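Local coordinates for protein NAD nucleotidase (Haemophilus influenzae, PDB 3ZTV) that degrades NAD to adenosine and nicotinamide riboside in the periplasm, acting as a zinc-dependent pyrophosphatase and 5'-nucleotidase, at residues Leu16-His21 / Gly44-Val49; Asn50-Lys55 / Ile290-Met295; Met90-Phe95 / Ala337-Leu342; Leu239-Ile244 / Glu263-Ser268; Leu76-Thr79 / Ala85-Ala88. One frame throughout, in Å; residues are numbered along the deposited sequence.

In the fold
Contacts 2 to 5 all lie around contact 1, in and beside the dizinc phosphoesterase core. Contact 1 is the hub, with Asp20 on a zinc ion. Contact 2 lies about 8 Å from it, centre to centre, and continues along helix 46-59. Contact 3 joins helices 84-93 and 337-353, and Asn50 ND2 of contact 2 donates to Thr339 OG1 of contact 3 at 2.9 Å. Contact 4 touches contact 1 through Tyr267 N and Asp20 O, 2.9 Å apart; its Trp265 side chain is about 10 Å from a zinc. Contact 5 shares helix 84-93 with contact 3. Its Asp86 OD1 meets His21 NE2 of contact 1 at 2.8 Å, which ties it to the metal-site loop.

Contact 1 (Leu16-His21 / Gly44-Val49); sequences LHINDH and GGFSAV. With ZN (zinc ion), chain C.
Phe46 meets His21 and Ile18 where a core strand of the calcineurin-like phosphoesterase fold runs into its metal loop. Strand 11-18 ends at Ile18. Asp20, His21 and His22 then form the Asp-x-His motif of this family. Gly45 is the N-cap of helix 46-59, and Phe46 is the first residue of that helix.

The Phe46 side chain can be followed outward. From CB it turns through a chi1 of -128°, well off a staggered position, and this swings the ring toward the strand end. Along one side of the ring, Phe46 CD2 comes to 3.9 Å from His21 CD2. The next atom, Phe46 CE2, stands above the middle of the imidazole, 3.6 Å from His21 CG. This is a T-shaped (edge-to-face) stack, with the Phe46 edge directed at the His21 face. The planes are turned 71° apart. At the tip, Phe46 CZ touches Ile18 CD1 at 3.9 Å. Val49 CG1 lies over one face of the Phe46 ring, offset toward its rim. Val49 CG1 also reaches Ile18 CG2 at 4.1 Å, so Ile18 packs against both helix residues.

The His21 ring is fixed by more than the stack. Its NE2 is hydrogen-bonded to Asp86 and its ND1 to His67, so both nitrogens are satisfied in this buried place. Asp20, one residue earlier, turns its carboxylate to the metal. His22 and Asp70 bind the same zinc ion. Asp20 OD1 holds that zinc at 2.0 Å, and a water also binds the zinc, at 2.1 Å.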
# COMPACT_ATOMS: atom_id res chain seq x y z
N LEU A 16 4.71 -17.93 25.18
CA LEU A 16 3.55 -18.78 25.47
C LEU A 16 2.35 -18.09 24.84
O LEU A 16 2.10 -16.91 25.12
CB LEU A 16 3.35 -18.91 26.97
CG LEU A 16 4.50 -19.60 27.73
CD1 LEU A 16 4.38 -19.38 29.24
CD2 LEU A 16 4.52 -21.09 27.41
N HIS A 17 1.62 -18.78 23.97
CA HIS A 17 0.63 -18.08 23.17
C HIS A 17 -0.60 -18.91 22.82
O HIS A 17 -0.55 -20.14 22.70
CB HIS A 17 1.28 -17.53 21.90
CG HIS A 17 1.69 -18.60 20.93
ND1 HIS A 17 2.85 -19.34 21.06
CD2 HIS A 17 1.10 -19.02 19.80
CE1 HIS A 17 2.93 -20.19 20.05
NE2 HIS A 17 1.88 -20.01 19.27
N ILE A 18 -1.73 -18.21 22.70
CA ILE A 18 -2.96 -18.78 22.12
C ILE A 18 -3.52 -17.81 21.07
O ILE A 18 -3.07 -16.65 20.96
CB ILE A 18 -4.07 -19.07 23.18
CG1 ILE A 18 -4.76 -17.80 23.70
CG2 ILE A 18 -3.52 -19.88 24.34
CD1 ILE A 18 -6.07 -18.10 24.46
N ASN A 19 -4.53 -18.26 20.32
CA ASN A 19 -5.16 -17.40 19.32
C ASN A 19 -6.54 -17.94 19.00
O ASN A 19 -6.79 -19.14 19.13
CB ASN A 19 -4.34 -17.35 18.03
CG ASN A 19 -4.17 -18.72 17.40
OD1 ASN A 19 -4.92 -19.11 16.49
ND2 ASN A 19 -3.20 -19.47 17.89
N ASP A 20 -7.44 -17.06 18.59
CA ASP A 20 -8.71 -17.48 17.99
C ASP A 20 -9.53 -18.36 18.93
O ASP A 20 -10.11 -19.39 18.53
CB ASP A 20 -8.48 -18.18 16.65
CG ASP A 20 -7.93 -17.23 15.60
OD1 ASP A 20 -8.73 -16.53 14.92
OD2 ASP A 20 -6.69 -17.17 15.44
N HIS A 21 -9.59 -17.99 20.20
CA HIS A 21 -10.43 -18.77 21.11
C HIS A 21 -11.94 -18.62 20.84
O HIS A 21 -12.70 -19.52 21.18
CB HIS A 21 -10.03 -18.63 22.60
CG HIS A 21 -10.65 -17.49 23.34
ND1 HIS A 21 -10.03 -16.27 23.49
CD2 HIS A 21 -11.81 -17.42 24.05
CE1 HIS A 21 -10.79 -15.48 24.23
NE2 HIS A 21 -11.87 -16.16 24.59
N GLY A 44 -9.54 -28.51 25.24
CA GLY A 44 -9.65 -27.08 25.37
C GLY A 44 -10.41 -26.56 26.57
O GLY A 44 -10.51 -27.22 27.61
N GLY A 45 -10.97 -25.36 26.41
CA GLY A 45 -11.61 -24.65 27.50
C GLY A 45 -10.63 -23.71 28.18
O GLY A 45 -9.42 -24.00 28.25
N PHE A 46 -11.13 -22.59 28.67
CA PHE A 46 -10.24 -21.58 29.23
C PHE A 46 -9.68 -21.93 30.61
O PHE A 46 -8.66 -21.37 31.00
CB PHE A 46 -10.88 -20.18 29.23
CG PHE A 46 -10.01 -19.13 28.60
CD1 PHE A 46 -9.02 -18.50 29.34
CD2 PHE A 46 -10.16 -18.79 27.26
CE1 PHE A 46 -8.21 -17.54 28.76
CE2 PHE A 46 -9.34 -17.83 26.68
CZ PHE A 46 -8.37 -17.21 27.43
N SER A 47 -10.33 -22.83 31.35
CA SER A 47 -9.74 -23.25 32.61
C SER A 47 -8.41 -23.96 32.36
O SER A 47 -7.42 -23.69 33.04
CB SER A 47 -10.70 -24.15 33.39
OG SER A 47 -10.11 -24.54 34.62
N ALA A 48 -8.39 -24.87 31.39
CA ALA A 48 -7.16 -25.54 31.00
C ALA A 48 -6.13 -24.55 30.45
O ALA A 48 -4.94 -24.65 30.77
CB ALA A 48 -7.44 -26.64 29.98
N VAL A 49 -6.56 -23.59 29.63
CA VAL A 49 -5.64 -22.58 29.09
C VAL A 49 -4.93 -21.85 30.22
O VAL A 49 -3.69 -21.78 30.25
CB VAL A 49 -6.35 -21.56 28.17
CG1 VAL A 49 -5.46 -20.36 27.92
CG2 VAL A 49 -6.74 -22.20 26.85
ZN ZN C . -10.55 -16.78 14.12
O HOH W 1 -10.32 -15.98 12.23

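Contact 2 (Asn50-Lys55 / Ile290-Met295); sequences NAKLNK and IPHVLM
Lys52 NZ is hydrogen-bonded to Ser331 OG and forms a long, weak ion pair with Asp334 OD1, while its alkyl chain lies against Leu294 and His292. The chain leaves the helix with CG anti to the backbone N (chi1 -177°). It then bends at chi2 and again at chi3, which curls it over the strand. Leu294 CD2 lies alongside the first part of the chain, 3.9 Å from Lys52 CB and 4.0 Å from Lys52 CD.

Helix 46-59 here covers strand 284-295 of the seven-stranded mixed sheet in the phosphoesterase domain. This is ordinary helix-on-sheet packing, away from the zinc site. Leu294 CD1 turns to the preceding helical turn and meets Val49 CG2 at 3.7 Å.

His292 lies beside the lysine more loosely. His292 CG is 4.4 Å from Lys52 CD, in an oblique approach. Ile290 CG2 lies over the centre of one face of the imidazole. His292 ND1 makes a weak hydrogen bond to Val271 O on the adjacent strand 270-278. The lysine and histidine nitrogens stay apart, with Lys52 NZ 5.2 Å from His292 NE2.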
# COMPACT_ATOMS: atom_id res chain seq x y z
N ASN A 50 -5.70 -21.30 31.14
CA ASN A 50 -5.10 -20.51 32.21
C ASN A 50 -4.23 -21.35 33.15
O ASN A 50 -3.16 -20.90 33.57
CB ASN A 50 -6.16 -19.71 32.96
CG ASN A 50 -6.65 -18.50 32.16
OD1 ASN A 50 -6.02 -18.09 31.19
ND2 ASN A 50 -7.77 -17.93 32.58
N ALA A 51 -4.68 -22.56 33.46
CA ALA A 51 -3.88 -23.45 34.29
C ALA A 51 -2.54 -23.76 33.63
O ALA A 51 -1.49 -23.72 34.28
CB ALA A 51 -4.64 -24.75 34.57
N LYS A 52 -2.56 -24.09 32.35
CA LYS A 52 -1.33 -24.41 31.64
C LYS A 52 -0.40 -23.20 31.51
O LYS A 52 0.82 -23.32 31.72
CB LYS A 52 -1.62 -25.05 30.27
CG LYS A 52 -0.37 -25.49 29.52
CD LYS A 52 -0.06 -26.97 29.69
CE LYS A 52 0.40 -27.30 31.10
NZ LYS A 52 1.00 -28.68 31.17
N LEU A 53 -0.94 -22.04 31.15
CA LEU A 53 -0.14 -20.82 31.10
C LEU A 53 0.48 -20.52 32.47
O LEU A 53 1.66 -20.17 32.55
CB LEU A 53 -0.99 -19.63 30.63
CG LEU A 53 -1.40 -19.60 29.16
CD1 LEU A 53 -2.38 -18.46 28.92
CD2 LEU A 53 -0.20 -19.50 28.24
N ASN A 54 -0.30 -20.67 33.54
CA ASN A 54 0.20 -20.39 34.87
C ASN A 54 1.35 -21.31 35.25
O ASN A 54 2.35 -20.86 35.80
CB ASN A 54 -0.92 -20.49 35.91
CG ASN A 54 -1.86 -19.29 35.88
OD1 ASN A 54 -1.54 -18.27 35.28
ND2 ASN A 54 -3.00 -19.41 36.55
N LYS A 55 1.22 -22.59 34.94
CA LYS A 55 2.27 -23.54 35.28
C LYS A 55 3.52 -23.33 34.43
O LYS A 55 4.64 -23.40 34.94
CB LYS A 55 1.75 -24.97 35.17
CG LYS A 55 0.78 -25.32 36.28
CD LYS A 55 0.37 -26.77 36.24
CE LYS A 55 -0.74 -27.01 35.23
NZ LYS A 55 -1.36 -28.36 35.41
N ILE A 290 7.16 -26.71 21.73
CA ILE A 290 6.10 -27.65 22.10
C ILE A 290 4.73 -27.04 21.88
O ILE A 290 4.39 -26.04 22.52
CB ILE A 290 6.19 -28.07 23.57
CG1 ILE A 290 7.62 -28.49 23.94
CG2 ILE A 290 5.19 -29.19 23.86
CD1 ILE A 290 7.83 -28.65 25.44
N PRO A 291 3.94 -27.60 20.96
CA PRO A 291 2.52 -27.23 20.89
C PRO A 291 1.70 -28.09 21.85
O PRO A 291 1.44 -29.27 21.55
CB PRO A 291 2.17 -27.54 19.43
CG PRO A 291 3.07 -28.68 19.06
CD PRO A 291 4.32 -28.57 19.92
N HIS A 292 1.30 -27.54 22.99
CA HIS A 292 0.57 -28.31 24.00
C HIS A 292 -0.91 -28.40 23.67
O HIS A 292 -1.62 -27.39 23.74
CB HIS A 292 0.69 -27.66 25.38
CG HIS A 292 2.08 -27.61 25.93
ND1 HIS A 292 2.93 -26.54 25.75
CD2 HIS A 292 2.76 -28.50 26.69
CE1 HIS A 292 4.08 -26.78 26.36
NE2 HIS A 292 4.00 -27.96 26.95
N VAL A 293 -1.40 -29.59 23.34
CA VAL A 293 -2.83 -29.80 23.18
C VAL A 293 -3.46 -30.10 24.54
O VAL A 293 -3.05 -31.03 25.25
CB VAL A 293 -3.13 -30.95 22.20
CG1 VAL A 293 -4.63 -31.24 22.15
CG2 VAL A 293 -2.63 -30.59 20.82
N LEU A 294 -4.46 -29.31 24.91
CA LEU A 294 -5.12 -29.41 26.20
C LEU A 294 -6.26 -30.40 26.10
O LEU A 294 -7.23 -30.16 25.38
CB LEU A 294 -5.64 -28.03 26.60
CG LEU A 294 -4.60 -26.90 26.54
CD1 LEU A 294 -5.27 -25.55 26.77
CD2 LEU A 294 -3.47 -27.13 27.54
N MET A 295 -6.16 -31.52 26.81
CA MET A 295 -7.11 -32.62 26.64
C MET A 295 -7.61 -33.15 27.98
O MET A 295 -6.86 -33.22 28.96
CB MET A 295 -6.45 -33.74 25.83
CG MET A 295 -7.39 -34.85 25.37
SD MET A 295 -6.56 -36.07 24.33
CE MET A 295 -6.21 -35.04 22.90

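Contact 3 (Met90-Phe95 / Ala337-Leu342); sequences MNAGNF and AKTDKL
Ala92 CB is the centre of this contact and meets three side chains of helix 337-353. Thr339 OG1 is 3.9 Å from Ala92 CB. Leu342 CD1 stands one turn further along, at 4.0 Å from Ala92 CB. The small side chain lets the backbones come close, with 6.6 Å between Ala92 CA and Thr339 CA. This close approach is the tight part, and both Ala92 and Thr339 are buried.

Thr339 also has a polar role. Its OG1 lies beside the backbone N (chi1 -53°), between Ala92 and the start of its own helix. There it is hydrogen-bonded to Asp336 OD2 and to Asn50 ND2. The buried hydroxyl is therefore satisfied although its neighbour across the contact is only a methyl. Its CG2 branches off across that direction and packs on Ser47 CA.

The other side is looser and open to solvent. Lys338 is exposed and runs along this margin with its alkyl chain. A bend at chi3 (65°) brings Lys338 CE to 4.0 Å from Ala92 CB. Asn94 is also exposed. It leaves the helix with positive phi, and its side chain approaches the second helix without close contact.

The arrangement is a helix-helix packing around one alanine. It joins helix 84-93 of the phosphoesterase domain to helix 337-353, which is consistent with the long helix that leads to the C-terminal domain in 5'-nucleotidases.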
# COMPACT_ATOMS: atom_id res chain seq x y z
N MET A 90 -9.74 -13.88 30.17
CA MET A 90 -8.47 -13.34 29.68
C MET A 90 -7.72 -12.63 30.80
O MET A 90 -6.51 -12.83 30.97
CB MET A 90 -8.71 -12.40 28.50
CG MET A 90 -9.17 -13.11 27.24
SD MET A 90 -9.81 -12.01 25.96
CE MET A 90 -8.29 -11.33 25.27
N ASN A 91 -8.43 -11.80 31.57
CA ASN A 91 -7.82 -11.12 32.70
C ASN A 91 -7.21 -12.13 33.67
O ASN A 91 -6.11 -11.92 34.18
CB ASN A 91 -8.84 -10.25 33.42
CG ASN A 91 -9.19 -8.99 32.64
OD1 ASN A 91 -8.48 -8.60 31.70
ND2 ASN A 91 -10.26 -8.32 33.05
N ALA A 92 -7.93 -13.23 33.90
CA ALA A 92 -7.48 -14.26 34.83
C ALA A 92 -6.23 -14.99 34.35
O ALA A 92 -5.52 -15.61 35.15
CB ALA A 92 -8.61 -15.25 35.11
N GLY A 93 -5.97 -14.94 33.05
CA GLY A 93 -4.77 -15.52 32.48
C GLY A 93 -3.55 -14.61 32.50
O GLY A 93 -2.44 -15.05 32.19
N ASN A 94 -3.75 -13.34 32.84
CA ASN A 94 -2.64 -12.39 32.93
C ASN A 94 -1.73 -12.39 31.70
O ASN A 94 -0.50 -12.42 31.81
CB ASN A 94 -1.83 -12.63 34.21
CG ASN A 94 -2.63 -12.30 35.46
OD1 ASN A 94 -2.99 -13.19 36.24
ND2 ASN A 94 -2.91 -11.02 35.66
N PHE A 95 -2.35 -12.37 30.53
CA PHE A 95 -1.62 -12.17 29.28
C PHE A 95 -0.84 -10.85 29.32
O PHE A 95 -1.32 -9.86 29.89
CB PHE A 95 -2.60 -12.13 28.12
CG PHE A 95 -3.24 -13.45 27.82
CD1 PHE A 95 -4.39 -13.87 28.48
CD2 PHE A 95 -2.69 -14.28 26.87
CE1 PHE A 95 -4.96 -15.10 28.20
CE2 PHE A 95 -3.25 -15.51 26.59
CZ PHE A 95 -4.39 -15.92 27.26
N ALA A 337 -8.29 -22.85 39.48
CA ALA A 337 -9.36 -22.60 40.45
C ALA A 337 -10.11 -21.30 40.20
O ALA A 337 -11.34 -21.27 40.18
CB ALA A 337 -8.79 -22.64 41.88
N LYS A 338 -9.38 -20.21 39.99
CA LYS A 338 -10.02 -18.93 39.73
C LYS A 338 -10.89 -18.99 38.46
O LYS A 338 -12.03 -18.52 38.45
CB LYS A 338 -8.98 -17.81 39.62
CG LYS A 338 -9.55 -16.45 39.27
CD LYS A 338 -8.60 -15.32 39.66
CE LYS A 338 -7.31 -15.36 38.86
NZ LYS A 338 -6.43 -14.20 39.19
N THR A 339 -10.34 -19.57 37.40
CA THR A 339 -11.06 -19.63 36.13
C THR A 339 -12.26 -20.56 36.23
O THR A 339 -13.31 -20.29 35.65
CB THR A 339 -10.13 -20.03 34.97
OG1 THR A 339 -9.00 -19.15 34.96
CG2 THR A 339 -10.85 -19.93 33.64
N ASP A 340 -12.14 -21.65 36.99
CA ASP A 340 -13.27 -22.54 37.25
C ASP A 340 -14.43 -21.79 37.90
O ASP A 340 -15.59 -22.02 37.56
CB ASP A 340 -12.85 -23.68 38.19
CG ASP A 340 -12.05 -24.76 37.49
OD1 ASP A 340 -12.15 -24.89 36.25
OD2 ASP A 340 -11.35 -25.52 38.19
N LYS A 341 -14.12 -20.92 38.85
CA LYS A 341 -15.14 -20.12 39.53
C LYS A 341 -15.84 -19.17 38.56
O LYS A 341 -17.07 -19.05 38.57
CB LYS A 341 -14.51 -19.33 40.68
CG LYS A 341 -14.08 -20.19 41.87
CD LYS A 341 -13.34 -19.36 42.92
CE LYS A 341 -13.79 -17.91 42.93
NZ LYS A 341 -15.24 -17.75 43.23
N LEU A 342 -15.07 -18.50 37.71
CA LEU A 342 -15.63 -17.60 36.71
C LEU A 342 -16.54 -18.35 35.75
O LEU A 342 -17.66 -17.92 35.48
CB LEU A 342 -14.53 -16.88 35.93
CG LEU A 342 -13.71 -15.86 36.71
CD1 LEU A 342 -12.48 -15.41 35.91
CD2 LEU A 342 -14.56 -14.66 37.08

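Contact 4 (Leu239-Ile244 / Glu263-Ser268); sequences LKLPVI and EGWAYS
Leu241 and Pro242, which touch Trp265, lie in an inverse gamma turn centred on Pro242 and closed by Val243 N to Leu241 O at 2.8 Å. Just before it, Lys240 takes positive phi and ends helix 234-238 in a Schellman motif. Trp265 lies in the loop that follows strand 258-263.

The contact is carried by the six-membered part of the indole. Pro242 CG comes to 3.6 Å from Trp265 CZ2. Its neighbour in the pyrrolidine ring, Pro242 CD, is 3.7 Å from the same Trp265 CZ2. Leu241 CD2 adds a second touch further round the ring, at 3.8 Å from Trp265 CH2. Both aliphatic groups approach the indole obliquely. The leucine and proline side chains each run at about a right angle to that of the tryptophan. The tryptophan reaches them because its CG lies anti to the backbone N (chi1 -152°), which sends the far end of the indole across to the turn. The packing is apolar throughout. Pro242 is exposed and Leu241 is buried, so the contact runs from the surface inward.

A glycerol, probably from the crystallisation liquor, lies about 3 Å from the Trp265 side chain and is hydrogen-bonded to Ala266 O. The loop also borders the metal centre, since Tyr267 is backbone-bonded to the zinc ligand Asp20.

Leu230 of strand 230-232 touches both Leu241 and Trp265. Leu241 is further packed by Ile32 of strand 28-34 and Leu236 of helix 234-238.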
# COMPACT_ATOMS: atom_id res chain seq x y z
N LEU A 239 -1.61 -39.00 16.26
CA LEU A 239 -2.99 -39.01 16.75
C LEU A 239 -3.97 -38.59 15.66
O LEU A 239 -5.18 -38.50 15.90
CB LEU A 239 -3.13 -38.08 17.95
CG LEU A 239 -2.37 -38.43 19.22
CD1 LEU A 239 -2.53 -37.32 20.25
CD2 LEU A 239 -2.87 -39.77 19.77
N LYS A 240 -3.45 -38.34 14.46
CA LYS A 240 -4.27 -37.93 13.33
C LYS A 240 -5.02 -36.61 13.60
O LYS A 240 -6.12 -36.37 13.08
CB LYS A 240 -5.21 -39.06 12.89
CG LYS A 240 -4.44 -40.29 12.44
CD LYS A 240 -5.31 -41.26 11.65
CE LYS A 240 -4.53 -42.51 11.28
NZ LYS A 240 -5.33 -43.46 10.45
N LEU A 241 -4.40 -35.76 14.41
CA LEU A 241 -4.83 -34.37 14.52
C LEU A 241 -4.52 -33.63 13.21
O LEU A 241 -3.65 -34.06 12.45
CB LEU A 241 -4.13 -33.71 15.72
CG LEU A 241 -4.64 -34.20 17.07
CD1 LEU A 241 -3.64 -33.90 18.18
CD2 LEU A 241 -6.03 -33.64 17.41
N PRO A 242 -5.24 -32.53 12.94
CA PRO A 242 -5.11 -31.87 11.64
C PRO A 242 -3.90 -30.93 11.54
O PRO A 242 -4.01 -29.70 11.37
CB PRO A 242 -6.43 -31.10 11.51
CG PRO A 242 -6.80 -30.80 12.92
CD PRO A 242 -6.36 -32.00 13.73
N VAL A 243 -2.72 -31.53 11.64
CA VAL A 243 -1.47 -30.78 11.62
C VAL A 243 -1.20 -30.23 10.22
O VAL A 243 -1.17 -30.98 9.24
CB VAL A 243 -0.29 -31.66 12.06
CG1 VAL A 243 1.01 -30.88 11.94
CG2 VAL A 243 -0.51 -32.14 13.49
N ILE A 244 -1.01 -28.92 10.13
CA ILE A 244 -0.80 -28.26 8.85
C ILE A 244 0.69 -28.01 8.59
O ILE A 244 1.18 -28.24 7.48
CB ILE A 244 -1.57 -26.92 8.76
CG1 ILE A 244 -3.05 -27.13 9.06
CG2 ILE A 244 -1.39 -26.28 7.38
CD1 ILE A 244 -3.74 -28.15 8.16
N GLU A 263 1.37 -20.65 14.76
CA GLU A 263 0.00 -20.45 15.24
C GLU A 263 -0.31 -21.55 16.25
O GLU A 263 0.44 -22.55 16.35
CB GLU A 263 -0.98 -20.51 14.06
CG GLU A 263 -2.38 -19.99 14.35
CD GLU A 263 -3.19 -19.74 13.10
OE1 GLU A 263 -2.92 -20.34 12.05
OE2 GLU A 263 -4.13 -18.93 13.16
N GLY A 264 -1.41 -21.38 16.99
CA GLY A 264 -1.82 -22.31 18.03
C GLY A 264 -3.22 -22.87 17.83
O GLY A 264 -4.04 -22.91 18.76
N TRP A 265 -3.49 -23.34 16.62
CA TRP A 265 -4.79 -23.95 16.30
C TRP A 265 -5.91 -22.93 16.56
O TRP A 265 -5.83 -21.81 16.07
CB TRP A 265 -4.97 -25.27 17.07
CG TRP A 265 -5.87 -26.29 16.39
CD1 TRP A 265 -6.46 -26.18 15.17
CD2 TRP A 265 -6.24 -27.58 16.90
NE1 TRP A 265 -7.18 -27.31 14.89
CE2 TRP A 265 -7.06 -28.19 15.94
CE3 TRP A 265 -5.95 -28.27 18.08
CZ2 TRP A 265 -7.61 -29.46 16.12
CZ3 TRP A 265 -6.49 -29.53 18.26
CH2 TRP A 265 -7.32 -30.11 17.29
N ALA A 266 -6.96 -23.30 17.31
CA ALA A 266 -8.03 -22.37 17.65
C ALA A 266 -8.89 -22.95 18.78
O ALA A 266 -8.64 -24.06 19.26
CB ALA A 266 -8.90 -22.08 16.42
N TYR A 267 -9.89 -22.17 19.20
CA TYR A 267 -10.96 -22.63 20.09
C TYR A 267 -10.45 -23.17 21.43
O TYR A 267 -10.90 -24.22 21.92
CB TYR A 267 -11.88 -23.65 19.40
CG TYR A 267 -12.58 -23.16 18.14
CD1 TYR A 267 -12.64 -21.81 17.82
CD2 TYR A 267 -13.19 -24.06 17.28
CE1 TYR A 267 -13.28 -21.37 16.66
CE2 TYR A 267 -13.84 -23.63 16.13
CZ TYR A 267 -13.88 -22.28 15.83
OH TYR A 267 -14.51 -21.83 14.68
N SER A 268 -9.51 -22.43 22.02
CA SER A 268 -8.89 -22.73 23.32
C SER A 268 -8.24 -24.12 23.43
O SER A 268 -8.10 -24.64 24.53
CB SER A 268 -9.82 -22.42 24.51
OG SER A 268 -11.04 -23.15 24.48

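Contact 5 (Leu76-Thr79 / Ala85-Ala88); sequences LYFT and ADAA
Tyr77 O faces Ala85 CB at 3.9 Å across the short loop that joins two helices. Beside it, one oxygen of Asp86 looks back at the first helix. Asp86 OD2 is 4.2 Å from Phe78 CA and 4.3 Å from Phe78 CB. It lies near the plane of the Phe78 ring, at the edge. These are loose approaches of a carboxylate to a backbone and an aromatic edge.

What places the carboxylate lies in the next shell. Asp86 CG is beside the backbone N (chi1 -69°), which turns the group toward the metal-site loop. There OD2 is hydrogen-bonded to Ser23 OG, and the other oxygen is taken by His21. Both oxygens of this buried acid are therefore satisfied.

The segments belong to two successive helices of the phosphoesterase domain. Short helix 76-79 is followed, after a few residues, by helix 84-93, which sets off at roughly a right angle. Asp86 supports the loop next to the zinc ligands; its side chain is about 7 Å from that of His22.

Tyr77 CB points toward Ala85, while the ring swings off to other partners. Its OH is hydrogen-bonded to Glu26 OE2, and its ring touches Tyr346, Lys347 and Lys350 of helix 337-353. The outer side of helix 76-79 meets helices 423-429 and 545-555.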
# COMPACT_ATOMS: atom_id res chain seq x y z
N LEU A 76 -22.45 -18.74 22.62
CA LEU A 76 -23.33 -17.88 23.42
C LEU A 76 -22.58 -17.14 24.54
O LEU A 76 -23.11 -16.19 25.11
CB LEU A 76 -24.51 -18.66 24.01
CG LEU A 76 -25.60 -19.10 23.02
CD1 LEU A 76 -26.64 -19.94 23.75
CD2 LEU A 76 -26.26 -17.90 22.37
N TYR A 77 -21.36 -17.57 24.85
CA TYR A 77 -20.57 -16.83 25.84
C TYR A 77 -20.23 -15.42 25.35
O TYR A 77 -20.00 -14.53 26.17
CB TYR A 77 -19.30 -17.59 26.24
CG TYR A 77 -19.57 -18.70 27.24
CD1 TYR A 77 -19.87 -18.40 28.57
CD2 TYR A 77 -19.51 -20.03 26.87
CE1 TYR A 77 -20.11 -19.41 29.50
CE2 TYR A 77 -19.76 -21.05 27.79
CZ TYR A 77 -20.04 -20.73 29.10
OH TYR A 77 -20.30 -21.72 30.04
N PHE A 78 -20.19 -15.22 24.04
CA PHE A 78 -20.09 -13.87 23.52
C PHE A 78 -21.45 -13.20 23.50
O PHE A 78 -21.64 -12.13 24.08
CB PHE A 78 -19.49 -13.78 22.12
CG PHE A 78 -19.56 -12.40 21.57
CD1 PHE A 78 -18.81 -11.40 22.14
CD2 PHE A 78 -20.48 -12.07 20.59
CE1 PHE A 78 -18.89 -10.11 21.69
CE2 PHE A 78 -20.57 -10.77 20.13
CZ PHE A 78 -19.78 -9.79 20.69
N THR A 79 -22.39 -13.82 22.79
CA THR A 79 -23.70 -13.25 22.51
C THR A 79 -24.43 -12.74 23.75
O THR A 79 -25.00 -11.67 23.73
CB THR A 79 -24.57 -14.29 21.80
OG1 THR A 79 -23.84 -14.87 20.71
CG2 THR A 79 -25.86 -13.67 21.28
N ALA A 85 -17.53 -11.98 29.50
CA ALA A 85 -17.06 -13.29 29.92
C ALA A 85 -15.66 -13.56 29.38
O ALA A 85 -14.79 -14.06 30.10
CB ALA A 85 -18.02 -14.38 29.48
N ASP A 86 -15.44 -13.20 28.12
CA ASP A 86 -14.13 -13.35 27.51
C ASP A 86 -13.11 -12.46 28.20
O ASP A 86 -12.00 -12.91 28.50
CB ASP A 86 -14.20 -13.04 26.01
CG ASP A 86 -14.97 -14.09 25.25
OD1 ASP A 86 -14.48 -15.24 25.20
OD2 ASP A 86 -16.05 -13.78 24.72
N ALA A 87 -13.47 -11.21 28.48
CA ALA A 87 -12.57 -10.32 29.20
C ALA A 87 -12.19 -10.89 30.57
O ALA A 87 -11.03 -10.82 30.98
CB ALA A 87 -13.17 -8.91 29.34
N ALA A 88 -13.17 -11.48 31.26
CA ALA A 88 -12.94 -12.01 32.59
C ALA A 88 -11.91 -13.15 32.59
O ALA A 88 -10.99 -13.18 33.42
CB ALA A 88 -14.26 -12.47 33.22